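Local structure of siderophore periplasmic binding protein (Thermobifida fusca, 5DH0) at residues Q182-L190 / L211-S219; A244-E255 / A275-Y286. The protein probably binds the ferric siderophore fuscachelin in the periplasmic-binding-protein manner and hands it on for uptake into the cell. All coordinates share one frame; numbering follows the deposited sequence.

Contact 1: residues Q182-L190 / L211-S219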
loop_
_atom_site.group_PDB
_atom_site.type_symbol
_atom_site.label_atom_id
_atom_site.label_comp_id
_atom_site.label_asym_id
_atom_site.label_seq_id
_atom_site.Cartn_x
_atom_site.Cartn_y
_atom_site.Cartn_z
ATOM N N GLN A 182 0.906 -2.655 15.746
ATOM C CA GLN A 182 -0.330 -2.364 15.024
ATOM C C GLN A 182 -0.088 -1.314 13.940
ATOM O O GLN A 182 -0.533 -1.483 12.813
ATOM C CB GLN A 182 -1.431 -1.889 15.976
ATOM C CG GLN A 182 -1.994 -2.952 16.911
ATOM C CD GLN A 182 -1.173 -3.131 18.176
ATOM O OE1 GLN A 182 -0.038 -2.660 18.277
ATOM N NE2 GLN A 182 -1.763 -3.788 19.166
ATOM N N LEU A 183 0.620 -0.239 14.281
ATOM C CA LEU A 183 1.002 0.767 13.289
ATOM C C LEU A 183 1.775 0.171 12.111
ATOM O O LEU A 183 1.579 0.567 10.963
ATOM C CB LEU A 183 1.829 1.883 13.936
ATOM C CG LEU A 183 1.022 2.796 14.866
ATOM C CD1 LEU A 183 1.922 3.750 15.631
ATOM C CD2 LEU A 183 -0.004 3.560 14.056
ATOM N N ALA A 184 2.645 -0.790 12.394
ATOM C CA ALA A 184 3.448 -1.413 11.355
ATOM C C ALA A 184 2.603 -2.303 10.421
ATOM O O ALA A 184 2.905 -2.422 9.236
ATOM C CB ALA A 184 4.578 -2.215 11.987
ATOM N N ASP A 185 1.539 -2.910 10.939
ATOM C CA ASP A 185 0.759 -3.868 10.146
ATOM C C ASP A 185 -0.576 -3.361 9.598
ATOM O O ASP A 185 -1.150 -3.987 8.710
ATOM C CB ASP A 185 0.485 -5.123 10.971
ATOM C CG ASP A 185 1.695 -6.012 11.080
ATOM O OD1 ASP A 185 2.079 -6.621 10.048
ATOM O OD2 ASP A 185 2.266 -6.090 12.196
ATOM N N THR A 186 -1.069 -2.245 10.132
ATOM C CA THR A 186 -2.397 -1.745 9.787
ATOM C C THR A 186 -2.367 -0.615 8.755
ATOM O O THR A 186 -1.693 0.398 8.939
ATOM C CB THR A 186 -3.147 -1.227 11.044
ATOM O OG1 THR A 186 -3.049 -2.188 12.105
ATOM C CG2 THR A 186 -4.631 -0.935 10.723
ATOM N N THR A 187 -3.109 -0.793 7.674
ATOM C CA THR A 187 -3.302 0.272 6.706
ATOM C C THR A 187 -4.588 1.039 7.019
ATOM O O THR A 187 -5.661 0.442 7.117
ATOM C CB THR A 187 -3.358 -0.286 5.288
ATOM O OG1 THR A 187 -2.137 -0.984 5.017
ATOM C CG2 THR A 187 -3.538 0.839 4.269
ATOM N N PHE A 188 -4.461 2.355 7.196
ATOM C CA PHE A 188 -5.594 3.238 7.477
ATOM C C PHE A 188 -6.090 3.996 6.256
ATOM O O PHE A 188 -5.370 4.154 5.263
ATOM C CB PHE A 188 -5.221 4.255 8.553
ATOM C CG PHE A 188 -5.045 3.656 9.897
ATOM C CD1 PHE A 188 -3.848 3.052 10.250
ATOM C CD2 PHE A 188 -6.080 3.680 10.815
ATOM C CE1 PHE A 188 -3.697 2.484 11.494
ATOM C CE2 PHE A 188 -5.927 3.116 12.058
ATOM C CZ PHE A 188 -4.732 2.517 12.399
ATOM N N ALA A 189 -7.323 4.484 6.339
ATOM C CA ALA A 189 -7.851 5.400 5.332
ATOM C C ALA A 189 -8.822 6.352 5.992
ATOM O O ALA A 189 -9.619 5.943 6.839
ATOM C CB ALA A 189 -8.520 4.652 4.216
ATOM N N LEU A 190 -8.730 7.629 5.626
ATOM C CA LEU A 190 -9.669 8.627 6.101
ATOM C C LEU A 190 -10.469 9.174 4.918
ATOM O O LEU A 190 -9.908 9.707 3.948
ATOM C CB LEU A 190 -8.956 9.753 6.840
ATOM C CG LEU A 190 -9.918 10.902 7.140
ATOM C CD1 LEU A 190 -11.083 10.435 8.022
ATOM C CD2 LEU A 190 -9.189 12.086 7.758
ATOM N N LEU A 211 -2.496 11.037 11.207
ATOM C CA LEU A 211 -2.137 9.635 11.033
ATOM C C LEU A 211 -0.707 9.528 10.506
ATOM O O LEU A 211 0.068 8.690 10.970
ATOM C CB LEU A 211 -3.105 8.933 10.085
ATOM C CG LEU A 211 -4.428 8.505 10.715
ATOM C CD1 LEU A 211 -5.492 8.351 9.642
ATOM C CD2 LEU A 211 -4.235 7.198 11.470
ATOM N N HIS A 212 -0.359 10.380 9.546
ATOM C CA HIS A 212 0.984 10.368 8.985
ATOM C C HIS A 212 2.025 10.754 10.058
ATOM O O HIS A 212 3.021 10.064 10.238
ATOM C CB HIS A 212 1.063 11.307 7.785
ATOM C CG HIS A 212 2.387 11.287 7.083
ATOM N ND1 HIS A 212 2.870 10.170 6.427
ATOM C CD2 HIS A 212 3.325 12.253 6.922
ATOM C CE1 HIS A 212 4.049 10.449 5.897
ATOM N NE2 HIS A 212 4.351 11.704 6.187
ATOM N N THR A 213 1.772 11.838 10.781
ATOM C CA THR A 213 2.667 12.298 11.838
ATOM C C THR A 213 2.918 11.208 12.895
ATOM O O THR A 213 3.980 11.117 13.478
ATOM C CB THR A 213 2.083 13.553 12.493
ATOM O OG1 THR A 213 1.982 14.586 11.505
ATOM C CG2 THR A 213 2.941 14.041 13.642
ATOM N N LEU A 214 1.926 10.361 13.098
ATOM C CA LEU A 214 1.994 9.285 14.053
ATOM C C LEU A 214 2.803 8.113 13.499
ATOM O O LEU A 214 3.195 7.204 14.232
ATOM C CB LEU A 214 0.581 8.844 14.392
ATOM C CG LEU A 214 0.255 7.932 15.552
ATOM C CD1 LEU A 214 0.603 8.631 16.861
ATOM C CD2 LEU A 214 -1.226 7.613 15.489
ATOM N N GLY A 215 3.046 8.128 12.194
ATOM C CA GLY A 215 3.727 7.012 11.563
ATOM C C GLY A 215 2.808 5.897 11.098
ATOM O O GLY A 215 3.270 4.801 10.777
ATOM N N ALA A 216 1.503 6.170 11.034
ATOM C CA ALA A 216 0.556 5.190 10.497
ATOM C C ALA A 216 0.774 5.000 9.005
ATOM O O ALA A 216 1.239 5.901 8.320
ATOM C CB ALA A 216 -0.887 5.611 10.767
ATOM N N LYS A 217 0.457 3.814 8.510
ATOM C CA LYS A 217 0.466 3.567 7.086
ATOM C C LYS A 217 -0.942 3.862 6.536
ATOM O O LYS A 217 -1.954 3.511 7.172
ATOM C CB LYS A 217 0.914 2.124 6.826
ATOM C CG LYS A 217 0.742 1.631 5.397
ATOM C CD LYS A 217 1.883 0.682 4.955
ATOM C CE LYS A 217 2.383 -0.230 6.067
ATOM N NZ LYS A 217 1.354 -1.164 6.574
ATOM N N GLN A 218 -1.038 4.537 5.389
ATOM C CA GLN A 218 -2.369 4.767 4.820
ATOM C C GLN A 218 -2.497 4.197 3.415
ATOM O O GLN A 218 -1.501 3.876 2.774
ATOM C CB GLN A 218 -2.741 6.268 4.832
ATOM C CG GLN A 218 -2.720 6.874 6.236
ATOM C CD GLN A 218 -3.160 8.330 6.288
ATOM O OE1 GLN A 218 -4.333 8.642 6.096
ATOM N NE2 GLN A 218 -2.211 9.232 6.540
ATOM N N SER A 219 -3.747 4.088 2.960
ATOM C CA SER A 219 -4.107 3.470 1.689
ATOM C C SER A 219 -3.483 4.067 0.411
ATOM O O SER A 219 -3.249 5.273 0.315
ATOM C CB SER A 219 -5.629 3.513 1.556
ATOM O OG SER A 219 -6.006 3.139 0.252
HETATM O O HOH W 1 -6.342 8.260 4.000
#
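F188 and its neighbours in 182-190 meet 211-219 through a short parallel strand pairing in which main-chain groups do most of the polar work. F188 uses both of its peptide groups: its N gives an almost straight bond to K217 O (2.8 Å, 175° at the hydrogen), and its O takes one from S219 N at 2.8 Å, so the chain on either side of Q218 is gripped by a single residue. Q218 CA also brings its hydrogen to F188 O. The same K217 O lies at the edge of the F188 ring, in its plane, while L211 CD2 sits over one face, 4.2 Å from the ring centroid, as a CH-pi contact. A216 CB lies between the ring and L183 CD2, touching F188 CD1 at 3.9 Å.

Where the helix of 182-185 ends, Q182 O accepts from both T186 N and T186 OG1, so the threonine hydroxyl is satisfied locally. K217 folds back over T187, bent at three torsions, and its NZ makes a weak bond to A184 O, with a long, weak ion pair to E61 of the second subunit. A water joins Q218 OE1 to L190 N, and Q218 NE2 is held by G208 O. S219 OG is hydrogen-bonded to A221 N and D243 OD1.

G215, at positive phi, closes helix 206-213 with a Schellman motif and turns the chain into the pairing. Strand 246-250 flanks strand 187-193 as another parallel neighbour, and helix 292-307 packs on F188, L211 and L214.

Contact 2: residues A244-E255 / A275-Y286; sequences ADVIFYETDAQE and AVEAGQVHPLRY
Strands 246-250 and 281-284 run parallel, 4.6 Å apart at closest approach with 35° between their directions, and alternate bonds tie I247 N to Q280 O, H282 N to I247 O, Y249 N to H282 O and L284 N to Y249 O. Beyond them, T251 N reaches L284 O only weakly. Joined through helices 259-265 and 274-277, these neighbouring strands form a beta-alpha-beta crossover.

On one face of the sheet Y249 lies alongside P283, and P283 CA sits over its ring, 3.8 Å from the centroid. The tyrosine takes the crowded position between its backbone N and carbonyl carbon (chi1 57°), which brings the ring across to the neighbouring strand; V281 CG1 then meets its edge at CD1, 3.6 Å away. Further along this face I247 CG1 packs on A275 CB, at the helix that precedes strand 281-284.

F248 and L284 occupy the other face, where F248 CD1 touches L284 CB at 3.8 Å and P283 O lies in plane at the ring edge. H282 shares this face, its ring oriented by a bond from NE2 to Q280 OE1 (3.1 Å) that leaves in the imidazole plane but arrives above the amide plane.

Past the strands, D252 OD1 accepts from Q254 N, an Asx turn, and also from N256 N, and R285 packs its CD against E255 CG (3.4 Å), with a weak NE bond to A253 O. Chemically, the regular main-chain bonds of the strands give way to weak bonds, aliphatic packing and water bridges, one from T251 O to L284 O, another to Y286 N.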
loop_
_atom_site.group_PDB
_atom_site.type_symbol
_atom_site.label_atom_id
_atom_site.label_comp_id
_atom_site.label_asym_id
_atom_site.label_seq_id
_atom_site.Cartn_x
_atom_site.Cartn_y
_atom_site.Cartn_z
ATOM N N ALA A 244 -7.214 -1.085 2.648
ATOM C CA ALA A 244 -7.372 -0.542 3.995
ATOM C C ALA A 244 -7.870 -1.607 4.984
ATOM O O ALA A 244 -8.825 -2.330 4.713
ATOM C CB ALA A 244 -8.325 0.644 3.968
ATOM N N ASP A 245 -7.223 -1.693 6.136
ATOM C CA ASP A 245 -7.669 -2.588 7.195
ATOM C C ASP A 245 -8.683 -1.875 8.080
ATOM O O ASP A 245 -9.565 -2.488 8.664
ATOM C CB ASP A 245 -6.475 -3.055 8.046
ATOM C CG ASP A 245 -5.375 -3.710 7.216
ATOM O OD1 ASP A 245 -5.690 -4.507 6.306
ATOM O OD2 ASP A 245 -4.183 -3.416 7.467
ATOM N N VAL A 246 -8.511 -0.563 8.188
ATOM C CA VAL A 246 -9.312 0.304 9.036
ATOM C C VAL A 246 -9.699 1.554 8.255
ATOM O O VAL A 246 -8.854 2.205 7.627
ATOM C CB VAL A 246 -8.560 0.732 10.305
ATOM C CG1 VAL A 246 -9.387 1.756 11.097
ATOM C CG2 VAL A 246 -8.220 -0.476 11.154
ATOM N N ILE A 247 -10.983 1.883 8.294
ATOM C CA ILE A 247 -11.473 3.048 7.600
ATOM C C ILE A 247 -12.112 4.003 8.591
ATOM O O ILE A 247 -12.991 3.612 9.352
ATOM C CB ILE A 247 -12.481 2.659 6.516
ATOM C CG1 ILE A 247 -11.784 1.875 5.406
ATOM C CG2 ILE A 247 -13.151 3.893 5.942
ATOM C CD1 ILE A 247 -12.737 1.521 4.238
ATOM N N PHE A 248 -11.638 5.245 8.590
ATOM C CA PHE A 248 -12.286 6.341 9.306
ATOM C C PHE A 248 -13.140 7.173 8.344
ATOM O O PHE A 248 -12.747 7.406 7.188
ATOM C CB PHE A 248 -11.250 7.256 9.952
ATOM C CG PHE A 248 -10.627 6.710 11.196
ATOM C CD1 PHE A 248 -11.319 6.728 12.403
ATOM C CD2 PHE A 248 -9.326 6.226 11.174
ATOM C CE1 PHE A 248 -10.725 6.235 13.568
ATOM C CE2 PHE A 248 -8.723 5.741 12.329
ATOM C CZ PHE A 248 -9.422 5.742 13.524
ATOM N N TYR A 249 -14.292 7.635 8.815
ATOM C CA TYR A 249 -15.073 8.612 8.058
ATOM C C TYR A 249 -15.279 9.860 8.917
ATOM O O TYR A 249 -15.600 9.778 10.093
ATOM C CB TYR A 249 -16.432 8.019 7.579
ATOM C CG TYR A 249 -17.333 7.463 8.678
ATOM C CD1 TYR A 249 -17.270 6.122 9.060
ATOM C CD2 TYR A 249 -18.247 8.271 9.333
ATOM C CE1 TYR A 249 -18.087 5.620 10.069
ATOM C CE2 TYR A 249 -19.054 7.768 10.330
ATOM C CZ TYR A 249 -18.971 6.450 10.692
ATOM O OH TYR A 249 -19.783 5.978 11.685
ATOM N N GLU A 250 -15.101 11.025 8.323
ATOM C CA GLU A 250 -15.353 12.280 9.023
ATOM C C GLU A 250 -16.798 12.425 9.509
ATOM O O GLU A 250 -17.747 12.059 8.811
ATOM C CB GLU A 250 -14.973 13.448 8.108
ATOM C CG GLU A 250 -13.469 13.445 7.779
ATOM C CD GLU A 250 -13.010 14.676 7.012
ATOM O OE1 GLU A 250 -13.903 15.394 6.486
ATOM O OE2 GLU A 250 -11.763 14.923 6.946
ATOM N N THR A 251 -16.957 12.942 10.726
ATOM C CA THR A 251 -18.278 13.262 11.278
ATOM C C THR A 251 -18.216 14.609 11.956
ATOM O O THR A 251 -17.152 15.217 12.010
ATOM C CB THR A 251 -18.755 12.235 12.314
ATOM O OG1 THR A 251 -17.848 12.223 13.431
ATOM C CG2 THR A 251 -18.848 10.840 11.706
ATOM N N ASP A 252 -19.345 15.069 12.490
ATOM C CA ASP A 252 -19.348 16.302 13.274
ATOM C C ASP A 252 -19.043 15.972 14.720
ATOM O O ASP A 252 -18.865 14.807 15.053
ATOM C CB ASP A 252 -20.684 17.053 13.145
ATOM C CG ASP A 252 -21.867 16.335 13.815
ATOM O OD1 ASP A 252 -21.714 15.256 14.436
ATOM O OD2 ASP A 252 -22.993 16.871 13.693
ATOM N N ALA A 253 -19.012 16.984 15.581
ATOM C CA ALA A 253 -18.638 16.774 16.984
ATOM C C ALA A 253 -19.541 15.783 17.737
ATOM O O ALA A 253 -19.143 15.251 18.780
ATOM C CB ALA A 253 -18.609 18.096 17.709
ATOM N N GLN A 254 -20.738 15.519 17.206
ATOM C CA GLN A 254 -21.663 14.556 17.822
ATOM C C GLN A 254 -21.577 13.164 17.202
ATOM O O GLN A 254 -22.507 12.374 17.337
ATOM C CB GLN A 254 -23.114 15.051 17.725
ATOM C CG GLN A 254 -23.478 16.153 18.713
ATOM C CD GLN A 254 -22.865 17.502 18.363
ATOM O OE1 GLN A 254 -22.141 18.094 19.170
ATOM N NE2 GLN A 254 -23.166 18.005 17.161
ATOM N N GLU A 255 -20.465 12.877 16.526
ATOM C CA GLU A 255 -20.280 11.642 15.753
ATOM C C GLU A 255 -21.342 11.418 14.680
ATOM O O GLU A 255 -21.603 10.283 14.299
ATOM C CB GLU A 255 -20.241 10.412 16.663
ATOM C CG GLU A 255 -18.923 10.217 17.398
ATOM C CD GLU A 255 -18.820 8.864 18.093
ATOM O OE1 GLU A 255 -19.812 8.097 18.052
ATOM O OE2 GLU A 255 -17.757 8.579 18.694
ATOM N N ALA A 275 -12.360 -3.899 5.016
ATOM C CA ALA A 275 -12.468 -3.199 6.292
ATOM C C ALA A 275 -13.917 -3.157 6.765
ATOM O O ALA A 275 -14.194 -3.187 7.968
ATOM C CB ALA A 275 -11.905 -1.806 6.190
ATOM N N VAL A 276 -14.844 -3.092 5.820
ATOM C CA VAL A 276 -16.257 -3.081 6.168
ATOM C C VAL A 276 -16.658 -4.449 6.701
ATOM O O VAL A 276 -17.227 -4.556 7.784
ATOM C CB VAL A 276 -17.120 -2.691 4.962
ATOM C CG1 VAL A 276 -18.599 -2.820 5.299
ATOM C CG2 VAL A 276 -16.766 -1.283 4.537
ATOM N N GLU A 277 -16.317 -5.492 5.951
ATOM C CA GLU A 277 -16.541 -6.866 6.387
ATOM C C GLU A 277 -15.888 -7.197 7.717
ATOM O O GLU A 277 -16.387 -8.039 8.458
ATOM C CB GLU A 277 -16.033 -7.834 5.335
ATOM C CG GLU A 277 -16.884 -7.843 4.086
ATOM C CD GLU A 277 -16.226 -8.617 2.976
ATOM O OE1 GLU A 277 -15.042 -8.969 3.155
ATOM O OE2 GLU A 277 -16.877 -8.871 1.937
ATOM N N ALA A 278 -14.776 -6.542 8.021
ATOM C CA ALA A 278 -14.077 -6.791 9.275
ATOM C C ALA A 278 -14.646 -6.002 10.451
ATOM O O ALA A 278 -14.153 -6.134 11.576
ATOM C CB ALA A 278 -12.583 -6.473 9.118
ATOM N N GLY A 279 -15.656 -5.164 10.210
ATOM C CA GLY A 279 -16.159 -4.280 11.260
ATOM C C GLY A 279 -15.159 -3.230 11.756
ATOM O O GLY A 279 -15.126 -2.882 12.942
ATOM N N GLN A 280 -14.338 -2.711 10.845
ATOM C CA GLN A 280 -13.330 -1.714 11.212
ATOM C C GLN A 280 -13.567 -0.388 10.485
ATOM O O GLN A 280 -12.652 0.173 9.882
ATOM C CB GLN A 280 -11.918 -2.234 10.911
ATOM C CG GLN A 280 -11.509 -3.458 11.722
ATOM C CD GLN A 280 -11.356 -3.185 13.202
ATOM O OE1 GLN A 280 -11.150 -2.043 13.634
ATOM N NE2 GLN A 280 -11.422 -4.246 13.995
ATOM N N VAL A 281 -14.811 0.085 10.526
ATOM C CA VAL A 281 -15.166 1.394 10.003
ATOM C C VAL A 281 -15.632 2.237 11.180
ATOM O O VAL A 281 -16.517 1.842 11.916
ATOM C CB VAL A 281 -16.246 1.300 8.912
ATOM C CG1 VAL A 281 -16.644 2.685 8.399
ATOM C CG2 VAL A 281 -15.736 0.463 7.767
ATOM N N HIS A 282 -15.005 3.387 11.387
ATOM C CA HIS A 282 -15.197 4.131 12.621
ATOM C C HIS A 282 -15.379 5.593 12.306
ATOM O O HIS A 282 -14.784 6.109 11.366
ATOM C CB HIS A 282 -13.994 3.954 13.565
ATOM C CG HIS A 282 -13.706 2.528 13.918
ATOM N ND1 HIS A 282 -14.244 1.912 15.026
ATOM C CD2 HIS A 282 -12.949 1.592 13.295
ATOM C CE1 HIS A 282 -13.832 0.658 15.072
ATOM N NE2 HIS A 282 -13.048 0.436 14.032
ATOM N N PRO A 283 -16.201 6.276 13.092
ATOM C CA PRO A 283 -16.295 7.729 12.926
ATOM C C PRO A 283 -15.031 8.420 13.434
ATOM O O PRO A 283 -14.288 7.826 14.225
ATOM C CB PRO A 283 -17.516 8.100 13.775
ATOM C CG PRO A 283 -17.587 7.016 14.798
ATOM C CD PRO A 283 -17.119 5.762 14.118
ATOM N N LEU A 284 -14.789 9.649 12.975
ATOM C CA LEU A 284 -13.663 10.453 13.439
ATOM C C LEU A 284 -14.051 11.922 13.561
ATOM O O LEU A 284 -14.218 12.603 12.567
ATOM C CB LEU A 284 -12.467 10.319 12.498
ATOM C CG LEU A 284 -11.238 11.093 12.978
ATOM C CD1 LEU A 284 -10.674 10.490 14.262
ATOM C CD2 LEU A 284 -10.169 11.167 11.894
ATOM N N ARG A 285 -14.187 12.397 14.787
ATOM C CA ARG A 285 -14.484 13.788 15.071
ATOM C C ARG A 285 -13.237 14.684 15.017
ATOM O O ARG A 285 -12.112 14.215 15.223
ATOM C CB ARG A 285 -15.114 13.897 16.458
ATOM C CG ARG A 285 -16.447 13.216 16.602
ATOM C CD ARG A 285 -16.506 12.542 17.947
ATOM N NE ARG A 285 -16.206 13.493 19.001
ATOM C CZ ARG A 285 -15.384 13.241 20.012
ATOM N NH1 ARG A 285 -14.786 12.058 20.106
ATOM N NH2 ARG A 285 -15.172 14.174 20.932
ATOM N N TYR A 286 -13.458 15.976 14.767
ATOM C CA TYR A 286 -12.413 16.998 14.725
ATOM C C TYR A 286 -11.277 16.619 13.790
ATOM O O TYR A 286 -10.126 16.967 14.031
ATOM C CB TYR A 286 -11.883 17.280 16.131
ATOM C CG TYR A 286 -12.928 17.939 16.997
ATOM C CD1 TYR A 286 -13.376 19.229 16.713
ATOM C CD2 TYR A 286 -13.495 17.269 18.075
ATOM C CE1 TYR A 286 -14.343 19.838 17.483
ATOM C CE2 TYR A 286 -14.473 17.874 18.858
ATOM C CZ TYR A 286 -14.894 19.159 18.558
ATOM O OH TYR A 286 -15.856 19.774 19.334
HETATM O O HOH W 2 -11.025 -2.385 3.132
HETATM O O HOH W 3 -14.399 15.282 11.564
HETATM O O HOH W 4 -16.143 17.328 13.778
#

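How the contacts relate
Contacts 1 and 2 belong to one mixed sheet, with the 187-193/246-250 pairing between them and their centres about 14 Å apart. Strand 187-193 pairs with 217-218 in contact 1, and on to 246-250, the first strand of contact 2, which in turn pairs with 281-284. Probable hydrogen bonds from F248 N to A189 O and from D245 N to T187 O, both 2.8 Å, sew the two together, and D245 OD2 accepts from T187 N. F188 and F248 also touch, so the F188 side of contact 1 and the F248 side of contact 2 continue into each other against helix 292-307. In sequence, both segments of contact 1 precede those of contact 2. Nothing in either contact marks a ligand site; both belong to the sheet of one lobe.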